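Local atomic coordinates of cellobiose 2-epimerase (Caldibacillus thermoamylovorans, PDB entry 5ZHB), a protein that catalyses the reversible epimerisation of cellobiose at C2 of its reducing-end glucose, giving 4-O-beta-D-glucosyl-D-mannose. Residues I50-R64 against A113-V127. Sequence-based numbering, arbitrary orientation.
Sequences IATCRQLWAFSAAYR and AQAFGVYALTEYYRV
Trp57 lies against Tyr119 in an offset stack. The five-membered ring of the Trp57 indole and the phenol ring of Tyr119 are 9° from parallel, with centroids 4.0 Å apart. The chi1 of Trp57 (-179°) sets CG opposite the backbone nitrogen and carries the indole across to helix 113-127. On the opposite face of the indole, CG of Glu123 makes a CH-pi contact with the five-membered ring. A water accepts from Trp57 NE1 and donates to Glu123 OE1. Tyr119 OH bonds to Arg379 of helix 375-387.

Glu123 is a knob in a hole formed by Trp57, Ser60, Ala61 and Arg64. Its chain bends at chi2, and its carboxylate meets two arginines. Arg64 grips Glu123 OE2 side-on, with Arg64 NE at 2.8 Å and Arg64 NH2 at 3.0 Å, while the two planes stand nearly perpendicular. Arg126 NH1 bonds to Glu123 OE1 at 3.0 Å. The guanidinium groups of Arg64 and Arg126 stack flat, centres 3.7 Å apart, and the shared carboxylate probably offsets their like charge. Glu386 adds a salt bridge to Arg64 NH1. A leucine in place of Arg64 would probably leave Glu123 OE2 without its two-nitrogen grip and Arg126 without its stacking partner.

Toward the other end, the extended Arg54 chain carries its guanidinium over one face of Phe116. This is a cation-pi contact: Arg54 CZ lies 4.5 Å from the centroid of the Phe116 ring, and the planes are steeply inclined. Between the two ends the backbones come close at Ala120, where Ala120 CB is 3.1 Å from Cys53 O.

The axes of 50-64 and 113-127 approach to 8.1 Å and run in the same general direction, inclined by 25°. This buried side-by-side packing is characteristic of inner helices in the (alpha/alpha)6 barrel of the N-acylglucosamine 2-epimerase family.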
ATOM      1  N   ILE A  50       9.188   2.073  -5.787  1.00 17.75           N
ATOM      2  CA  ILE A  50       8.020   2.037  -4.914  1.00 19.48           C
ATOM      3  C   ILE A  50       8.376   2.455  -3.482  1.00 19.18           C
ATOM      4  O   ILE A  50       7.623   3.222  -2.874  1.00 19.05           O
ATOM      5  CB  ILE A  50       7.283   0.690  -4.994  1.00 19.73           C
ATOM      6  CG1 ILE A  50       6.662   0.544  -6.393  1.00 20.89           C
ATOM      7  CG2 ILE A  50       6.202   0.628  -3.901  1.00 20.24           C
ATOM      8  CD1 ILE A  50       6.022  -0.794  -6.681  1.00 23.15           C
ATOM      9  N   ALA A  51       9.469   1.930  -2.926  1.00 17.32           N
ATOM     10  CA  ALA A  51       9.890   2.348  -1.590  1.00 18.79           C
ATOM     11  C   ALA A  51       9.982   3.877  -1.517  1.00 17.02           C
ATOM     12  O   ALA A  51       9.561   4.486  -0.528  1.00 17.77           O
ATOM     13  CB  ALA A  51      11.179   1.664  -1.201  1.00 18.72           C
ATOM     14  N   THR A  52      10.514   4.514  -2.564  1.00 19.57           N
ATOM     15  CA  THR A  52      10.720   5.962  -2.542  1.00 20.60           C
ATOM     16  C   THR A  52       9.372   6.691  -2.558  1.00 20.95           C
ATOM     17  O   THR A  52       9.191   7.685  -1.845  1.00 21.64           O
ATOM     18  CB  THR A  52      11.622   6.406  -3.709  1.00 22.46           C
ATOM     19  OG1 THR A  52      12.910   5.799  -3.652  1.00 22.29           O
ATOM     20  CG2 THR A  52      11.848   7.901  -3.702  1.00 25.66           C
ATOM     21  N   CYS A  53       8.447   6.245  -3.417  1.00 19.46           N
ATOM     22  CA  CYS A  53       7.085   6.740  -3.380  1.00 20.03           C
ATOM     23  C   CYS A  53       6.494   6.609  -1.977  1.00 19.67           C
ATOM     24  O   CYS A  53       5.845   7.530  -1.496  1.00 20.52           O
ATOM     25  CB  CYS A  53       6.163   5.991  -4.330  1.00 18.40           C
ATOM     26  SG  CYS A  53       6.631   6.140  -6.068  1.00 22.72           S
ATOM     27  N   ARG A  54       6.676   5.446  -1.344  1.00 18.36           N
ATOM     28  CA  ARG A  54       6.011   5.212  -0.077  1.00 19.79           C
ATOM     29  C   ARG A  54       6.582   6.132   1.000  1.00 21.30           C
ATOM     30  O   ARG A  54       5.835   6.636   1.840  1.00 21.37           O
ATOM     31  CB  ARG A  54       6.103   3.730   0.295  1.00 19.91           C
ATOM     32  CG  ARG A  54       5.137   2.908  -0.557  1.00 19.59           C
ATOM     33  CD  ARG A  54       5.416   1.442  -0.288  1.00 23.65           C
ATOM     34  NE  ARG A  54       4.397   0.662  -0.999  1.00 25.83           N
ATOM     35  CZ  ARG A  54       4.339  -0.652  -0.880  1.00 32.08           C
ATOM     36  NH1 ARG A  54       5.259  -1.305  -0.177  1.00 33.75           N
ATOM     37  NH2 ARG A  54       3.341  -1.300  -1.442  1.00 28.39           N
ATOM     38  N   GLN A  55       7.902   6.313   0.985  1.00 21.65           N
ATOM     39  CA  GLN A  55       8.566   7.259   1.876  1.00 22.89           C
ATOM     40  C   GLN A  55       7.995   8.670   1.681  1.00 24.02           C
ATOM     41  O   GLN A  55       7.660   9.333   2.663  1.00 23.36           O
ATOM     42  CB  GLN A  55      10.075   7.215   1.667  1.00 19.83           C
ATOM     43  CG  GLN A  55      10.718   5.914   2.083  1.00 21.77           C
ATOM     44  CD  GLN A  55      11.994   5.664   1.311  1.00 23.61           C
ATOM     45  OE1 GLN A  55      12.367   6.465   0.444  1.00 22.67           O
ATOM     46  NE2 GLN A  55      12.645   4.540   1.590  1.00 22.65           N
ATOM     47  N   LEU A  56       7.790   9.084   0.426  1.00 23.34           N
ATOM     48  CA  LEU A  56       7.250  10.400   0.145  1.00 23.71           C
ATOM     49  C   LEU A  56       5.820  10.507   0.663  1.00 25.45           C
ATOM     50  O   LEU A  56       5.417  11.520   1.254  1.00 25.01           O
ATOM     51  CB  LEU A  56       7.333  10.676  -1.349  1.00 21.23           C
ATOM     52  CG  LEU A  56       6.564  11.904  -1.852  1.00 23.34           C
ATOM     53  CD1 LEU A  56       6.970  13.191  -1.139  1.00 24.80           C
ATOM     54  CD2 LEU A  56       6.799  12.025  -3.331  1.00 26.00           C
ATOM     55  N   TRP A  57       5.031   9.453   0.421  1.00 25.50           N
ATOM     56  CA  TRP A  57       3.639   9.463   0.861  1.00 22.63           C
ATOM     57  C   TRP A  57       3.561   9.599   2.384  1.00 20.70           C
ATOM     58  O   TRP A  57       2.802  10.437   2.891  1.00 22.72           O
ATOM     59  CB  TRP A  57       2.870   8.235   0.325  1.00 22.80           C
ATOM     60  CG  TRP A  57       1.439   8.293   0.772  1.00 21.35           C
ATOM     61  CD1 TRP A  57       0.388   8.832   0.089  1.00 22.23           C
ATOM     62  CD2 TRP A  57       0.953   7.982   2.097  1.00 18.73           C
ATOM     63  NE1 TRP A  57      -0.731   8.818   0.877  1.00 21.51           N
ATOM     64  CE2 TRP A  57      -0.418   8.315   2.111  1.00 22.16           C
ATOM     65  CE3 TRP A  57       1.530   7.439   3.236  1.00 20.56           C
ATOM     66  CZ2 TRP A  57      -1.205   8.141   3.246  1.00 23.54           C
ATOM     67  CZ3 TRP A  57       0.745   7.234   4.352  1.00 22.36           C
ATOM     68  CH2 TRP A  57      -0.600   7.606   4.356  1.00 22.44           C
ATOM     69  N   ALA A  58       4.325   8.766   3.113  1.00 21.74           N
ATOM     70  CA  ALA A  58       4.279   8.695   4.567  1.00 20.71           C
ATOM     71  C   ALA A  58       4.673  10.034   5.197  1.00 24.16           C
ATOM     72  O   ALA A  58       3.961  10.523   6.073  1.00 23.68           O
ATOM     73  CB  ALA A  58       5.136   7.563   5.101  1.00 20.82           C
ATOM     74  N   PHE A  59       5.768  10.645   4.741  1.00 24.36           N
ATOM     75  CA  PHE A  59       6.169  11.928   5.306  1.00 25.08           C
ATOM     76  C   PHE A  59       5.195  13.047   4.943  1.00 27.36           C
ATOM     77  O   PHE A  59       4.956  13.921   5.787  1.00 31.38           O
ATOM     78  CB  PHE A  59       7.586  12.276   4.871  1.00 24.08           C
ATOM     79  CG  PHE A  59       8.620  11.512   5.664  1.00 24.49           C
ATOM     80  CD1 PHE A  59       8.650  11.596   7.045  1.00 27.56           C
ATOM     81  CD2 PHE A  59       9.501  10.644   5.032  1.00 28.46           C
ATOM     82  CE1 PHE A  59       9.587  10.880   7.772  1.00 31.27           C
ATOM     83  CE2 PHE A  59      10.435   9.936   5.769  1.00 27.94           C
ATOM     84  CZ  PHE A  59      10.471  10.055   7.131  1.00 31.12           C
ATOM     85  N   SER A  60       4.665  13.052   3.721  1.00 25.06           N
ATOM     86  CA  SER A  60       3.713  14.076   3.308  1.00 24.89           C
ATOM     87  C   SER A  60       2.439  14.000   4.140  1.00 27.82           C
ATOM     88  O   SER A  60       1.984  15.014   4.663  1.00 25.77           O
ATOM     89  CB  SER A  60       3.358  13.974   1.849  1.00 24.99           C
ATOM     90  OG  SER A  60       4.491  14.151   1.010  1.00 26.51           O
ATOM     91  N   ALA A  61       1.890  12.779   4.277  1.00 25.84           N
ATOM     92  CA  ALA A  61       0.686  12.559   5.065  1.00 27.10           C
ATOM     93  C   ALA A  61       0.937  12.890   6.536  1.00 26.37           C
ATOM     94  O   ALA A  61       0.040  13.428   7.169  1.00 25.95           O
ATOM     95  CB  ALA A  61       0.190  11.130   4.939  1.00 23.78           C
ATOM     96  N   ALA A  62       2.096  12.481   7.092  1.00 24.68           N
ATOM     97  CA  ALA A  62       2.423  12.805   8.470  1.00 25.76           C
ATOM     98  C   ALA A  62       2.375  14.318   8.670  1.00 30.05           C
ATOM     99  O   ALA A  62       1.849  14.794   9.683  1.00 30.41           O
ATOM    100  CB  ALA A  62       3.762  12.268   8.893  1.00 24.74           C
ATOM    101  N   TYR A  63       2.925  15.057   7.699  1.00 30.51           N
ATOM    102  CA  TYR A  63       2.940  16.512   7.770  1.00 32.55           C
ATOM    103  C   TYR A  63       1.517  17.066   7.690  1.00 31.53           C
ATOM    104  O   TYR A  63       1.157  17.935   8.478  1.00 35.27           O
ATOM    105  CB  TYR A  63       3.851  17.120   6.700  1.00 34.94           C
ATOM    106  CG  TYR A  63       3.878  18.642   6.753  1.00 38.96           C
ATOM    107  CD1 TYR A  63       4.514  19.304   7.795  1.00 42.60           C
ATOM    108  CD2 TYR A  63       3.261  19.414   5.775  1.00 42.02           C
ATOM    109  CE1 TYR A  63       4.550  20.689   7.857  1.00 46.37           C
ATOM    110  CE2 TYR A  63       3.277  20.800   5.830  1.00 45.88           C
ATOM    111  CZ  TYR A  63       3.933  21.440   6.869  1.00 49.04           C
ATOM    112  OH  TYR A  63       3.964  22.807   6.924  1.00 44.81           O
ATOM    113  N   ARG A  64       0.692  16.527   6.788  1.00 32.28           N
ATOM    114  CA  ARG A  64      -0.688  16.973   6.603  1.00 30.57           C
ATOM    115  C   ARG A  64      -1.476  16.890   7.906  1.00 34.29           C
ATOM    116  O   ARG A  64      -2.231  17.798   8.247  1.00 35.25           O
ATOM    117  CB  ARG A  64      -1.419  16.110   5.568  1.00 28.30           C
ATOM    118  CG  ARG A  64      -2.824  16.607   5.247  1.00 32.93           C
ATOM    119  CD  ARG A  64      -3.493  15.971   4.053  1.00 32.20           C
ATOM    120  NE  ARG A  64      -3.371  14.514   4.002  1.00 35.04           N
ATOM    121  CZ  ARG A  64      -4.019  13.645   4.771  1.00 38.48           C
ATOM    122  NH1 ARG A  64      -5.043  14.021   5.495  1.00 39.56           N
ATOM    123  NH2 ARG A  64      -3.653  12.379   4.781  1.00 39.80           N
ATOM    124  N   ALA A 113       4.122   0.377  -9.945  1.00 21.02           N
ATOM    125  CA  ALA A 113       5.008   1.437  -9.511  1.00 19.41           C
ATOM    126  C   ALA A 113       4.472   2.807  -9.941  1.00 19.00           C
ATOM    127  O   ALA A 113       4.577   3.758  -9.169  1.00 20.49           O
ATOM    128  CB  ALA A 113       6.421   1.136  -9.996  1.00 22.70           C
ATOM    129  N   GLN A 114       3.908   2.917 -11.150  1.00 20.84           N
ATOM    130  CA  GLN A 114       3.401   4.190 -11.643  1.00 22.50           C
ATOM    131  C   GLN A 114       2.239   4.650 -10.758  1.00 20.53           C
ATOM    132  O   GLN A 114       2.139   5.823 -10.422  1.00 19.92           O
ATOM    133  CB  GLN A 114       2.994   4.162 -13.117  1.00 22.70           C
ATOM    134  CG  GLN A 114       3.993   3.496 -14.059  1.00 22.25           C
ATOM    135  CD  GLN A 114       5.442   3.879 -13.823  1.00 21.57           C
ATOM    136  OE1 GLN A 114       5.791   5.060 -13.750  1.00 22.28           O
ATOM    137  NE2 GLN A 114       6.302   2.889 -13.690  1.00 21.05           N
ATOM    138  N   ALA A 115       1.394   3.703 -10.351  1.00 19.95           N
ATOM    139  CA  ALA A 115       0.295   3.995  -9.422  1.00 20.57           C
ATOM    140  C   ALA A 115       0.803   4.596  -8.111  1.00 19.43           C
ATOM    141  O   ALA A 115       0.322   5.655  -7.673  1.00 19.55           O
ATOM    142  CB  ALA A 115      -0.539   2.744  -9.179  1.00 20.99           C
ATOM    143  N   PHE A 116       1.767   3.918  -7.478  1.00 19.13           N
ATOM    144  CA  PHE A 116       2.375   4.431  -6.262  1.00 18.78           C
ATOM    145  C   PHE A 116       2.935   5.844  -6.475  1.00 20.00           C
ATOM    146  O   PHE A 116       2.864   6.644  -5.568  1.00 19.79           O
ATOM    147  CB  PHE A 116       3.378   3.436  -5.661  1.00 19.77           C
ATOM    148  CG  PHE A 116       2.675   2.646  -4.555  1.00 19.63           C
ATOM    149  CD1 PHE A 116       2.343   3.263  -3.366  1.00 23.69           C
ATOM    150  CD2 PHE A 116       2.257   1.339  -4.755  1.00 22.95           C
ATOM    151  CE1 PHE A 116       1.612   2.603  -2.381  1.00 24.75           C
ATOM    152  CE2 PHE A 116       1.520   0.670  -3.771  1.00 24.19           C
ATOM    153  CZ  PHE A 116       1.204   1.300  -2.593  1.00 23.68           C
ATOM    154  N   GLY A 117       3.462   6.154  -7.658  1.00 21.69           N
ATOM    155  CA  GLY A 117       3.934   7.505  -7.968  1.00 20.57           C
ATOM    156  C   GLY A 117       2.822   8.540  -7.891  1.00 20.90           C
ATOM    157  O   GLY A 117       2.953   9.564  -7.206  1.00 20.91           O
ATOM    158  N   VAL A 118       1.691   8.211  -8.518  1.00 21.70           N
ATOM    159  CA  VAL A 118       0.525   9.087  -8.472  1.00 21.65           C
ATOM    160  C   VAL A 118       0.072   9.312  -7.043  1.00 22.55           C
ATOM    161  O   VAL A 118      -0.164  10.457  -6.623  1.00 22.44           O
ATOM    162  CB  VAL A 118      -0.604   8.499  -9.327  1.00 22.36           C
ATOM    163  CG1 VAL A 118      -1.934   9.201  -9.087  1.00 20.96           C
ATOM    164  CG2 VAL A 118      -0.200   8.495 -10.788  1.00 23.07           C
ATOM    165  N   TYR A 119      -0.020   8.211  -6.273  1.00 23.70           N
ATOM    166  CA  TYR A 119      -0.463   8.292  -4.887  1.00 21.83           C
ATOM    167  C   TYR A 119       0.444   9.215  -4.069  1.00 21.76           C
ATOM    168  O   TYR A 119      -0.042  10.031  -3.280  1.00 22.10           O
ATOM    169  CB  TYR A 119      -0.442   6.880  -4.298  1.00 20.34           C
ATOM    170  CG  TYR A 119      -1.078   6.719  -2.920  1.00 21.27           C
ATOM    171  CD1 TYR A 119      -2.358   7.190  -2.641  1.00 20.60           C
ATOM    172  CD2 TYR A 119      -0.414   6.060  -1.912  1.00 21.79           C
ATOM    173  CE1 TYR A 119      -2.960   6.996  -1.413  1.00 22.44           C
ATOM    174  CE2 TYR A 119      -0.986   5.884  -0.659  1.00 23.49           C
ATOM    175  CZ  TYR A 119      -2.274   6.336  -0.411  1.00 22.61           C
ATOM    176  OH  TYR A 119      -2.810   6.121   0.828  1.00 21.67           O
ATOM    177  N   ALA A 120       1.767   9.053  -4.197  1.00 21.20           N
ATOM    178  CA  ALA A 120       2.705   9.827  -3.387  1.00 21.74           C
ATOM    179  C   ALA A 120       2.805  11.296  -3.828  1.00 20.45           C
ATOM    180  O   ALA A 120       2.873  12.202  -2.973  1.00 20.11           O
ATOM    181  CB  ALA A 120       4.036   9.161  -3.404  1.00 20.12           C
ATOM    182  N   LEU A 121       2.796  11.513  -5.139  1.00 22.49           N
ATOM    183  CA  LEU A 121       2.924  12.852  -5.710  1.00 24.60           C
ATOM    184  C   LEU A 121       1.689  13.686  -5.383  1.00 26.71           C
ATOM    185  O   LEU A 121       1.817  14.864  -5.073  1.00 28.45           O
ATOM    186  CB  LEU A 121       3.161  12.756  -7.219  1.00 29.48           C
ATOM    187  CG  LEU A 121       4.557  12.301  -7.657  1.00 29.36           C
ATOM    188  CD1 LEU A 121       4.519  11.867  -9.091  1.00 31.51           C
ATOM    189  CD2 LEU A 121       5.585  13.386  -7.465  1.00 32.18           C
ATOM    190  N   THR A 122       0.496  13.064  -5.422  1.00 26.18           N
ATOM    191  CA  THR A 122      -0.728  13.762  -5.066  1.00 25.35           C
ATOM    192  C   THR A 122      -0.718  14.102  -3.581  1.00 26.17           C
ATOM    193  O   THR A 122      -1.070  15.219  -3.226  1.00 26.84           O
ATOM    194  CB  THR A 122      -1.972  12.996  -5.525  1.00 25.68           C
ATOM    195  OG1 THR A 122      -2.028  11.681  -4.975  1.00 25.65           O
ATOM    196  CG2 THR A 122      -2.016  12.890  -7.037  1.00 24.92           C
ATOM    197  N   GLU A 123      -0.225  13.200  -2.718  1.00 24.45           N
ATOM    198  CA  GLU A 123      -0.169  13.491  -1.298  1.00 24.91           C
ATOM    199  C   GLU A 123       0.785  14.664  -1.027  1.00 24.88           C
ATOM    200  O   GLU A 123       0.499  15.549  -0.214  1.00 25.37           O
ATOM    201  CB  GLU A 123       0.267  12.263  -0.510  1.00 23.22           C
ATOM    202  CG  GLU A 123       0.049  12.371   0.997  1.00 24.94           C
ATOM    203  CD  GLU A 123      -1.421  12.421   1.415  1.00 26.01           C
ATOM    204  OE1 GLU A 123      -2.347  12.123   0.626  1.00 25.68           O
ATOM    205  OE2 GLU A 123      -1.611  12.810   2.577  1.00 25.14           O
ATOM    206  N   TYR A 124       1.925  14.687  -1.721  1.00 24.05           N
ATOM    207  CA  TYR A 124       2.877  15.767  -1.555  1.00 25.66           C
ATOM    208  C   TYR A 124       2.228  17.064  -2.033  1.00 26.64           C
ATOM    209  O   TYR A 124       2.388  18.114  -1.412  1.00 29.43           O
ATOM    210  CB  TYR A 124       4.150  15.405  -2.321  1.00 28.05           C
ATOM    211  CG  TYR A 124       5.264  16.433  -2.185  1.00 28.76           C
ATOM    212  CD1 TYR A 124       5.949  16.575  -0.999  1.00 29.64           C
ATOM    213  CD2 TYR A 124       5.684  17.182  -3.282  1.00 31.03           C
ATOM    214  CE1 TYR A 124       6.998  17.471  -0.886  1.00 33.08           C
ATOM    215  CE2 TYR A 124       6.717  18.092  -3.176  1.00 29.23           C
ATOM    216  CZ  TYR A 124       7.370  18.241  -1.973  1.00 30.80           C
ATOM    217  OH  TYR A 124       8.420  19.121  -1.829  1.00 33.30           O
ATOM    218  N   TYR A 125       1.444  16.970  -3.110  1.00 29.46           N
ATOM    219  CA  TYR A 125       0.767  18.149  -3.619  1.00 32.55           C
ATOM    220  C   TYR A 125      -0.211  18.672  -2.564  1.00 36.74           C
ATOM    221  O   TYR A 125      -0.327  19.874  -2.362  1.00 36.39           O
ATOM    222  CB  TYR A 125       0.099  17.829  -4.949  1.00 32.84           C
ATOM    223  CG  TYR A 125      -0.610  19.038  -5.540  1.00 36.80           C
ATOM    224  CD1 TYR A 125       0.096  20.022  -6.227  1.00 36.32           C
ATOM    225  CD2 TYR A 125      -1.974  19.215  -5.354  1.00 37.47           C
ATOM    226  CE1 TYR A 125      -0.556  21.125  -6.767  1.00 38.02           C
ATOM    227  CE2 TYR A 125      -2.629  20.321  -5.865  1.00 41.34           C
ATOM    228  CZ  TYR A 125      -1.923  21.266  -6.588  1.00 40.52           C
ATOM    229  OH  TYR A 125      -2.617  22.319  -7.103  1.00 44.05           O
ATOM    230  N   ARG A 126      -0.885  17.772  -1.842  1.00 36.12           N
ATOM    231  CA  ARG A 126      -1.844  18.202  -0.833  1.00 35.32           C
ATOM    232  C   ARG A 126      -1.185  19.158   0.161  1.00 35.33           C
ATOM    233  O   ARG A 126      -1.839  20.083   0.631  1.00 34.58           O
ATOM    234  CB  ARG A 126      -2.514  17.034  -0.094  1.00 33.93           C
ATOM    235  CG  ARG A 126      -3.364  16.207  -1.046  1.00 34.40           C
ATOM    236  CD  ARG A 126      -3.940  14.950  -0.442  1.00 34.80           C
ATOM    237  NE  ARG A 126      -4.960  15.263   0.560  1.00 36.33           N
ATOM    238  CZ  ARG A 126      -5.480  14.398   1.409  1.00 34.92           C
ATOM    239  NH1 ARG A 126      -5.056  13.146   1.452  1.00 32.10           N
ATOM    240  NH2 ARG A 126      -6.404  14.803   2.260  1.00 35.28           N
ATOM    241  N   VAL A 127       0.078  18.931   0.513  1.00 32.64           N
ATOM    242  CA  VAL A 127       0.710  19.720   1.559  1.00 35.04           C
ATOM    243  C   VAL A 127       1.643  20.802   1.006  1.00 37.30           C
ATOM    244  O   VAL A 127       2.189  21.542   1.819  1.00 36.82           O
ATOM    245  CB  VAL A 127       1.452  18.851   2.595  1.00 36.36           C
ATOM    246  CG1 VAL A 127       0.495  17.863   3.258  1.00 36.96           C
ATOM    247  CG2 VAL A 127       2.663  18.113   2.026  1.00 35.13           C
TER
HETATM  248  O   HOH W   1      -3.740   9.763   0.858  1.00 29.64           O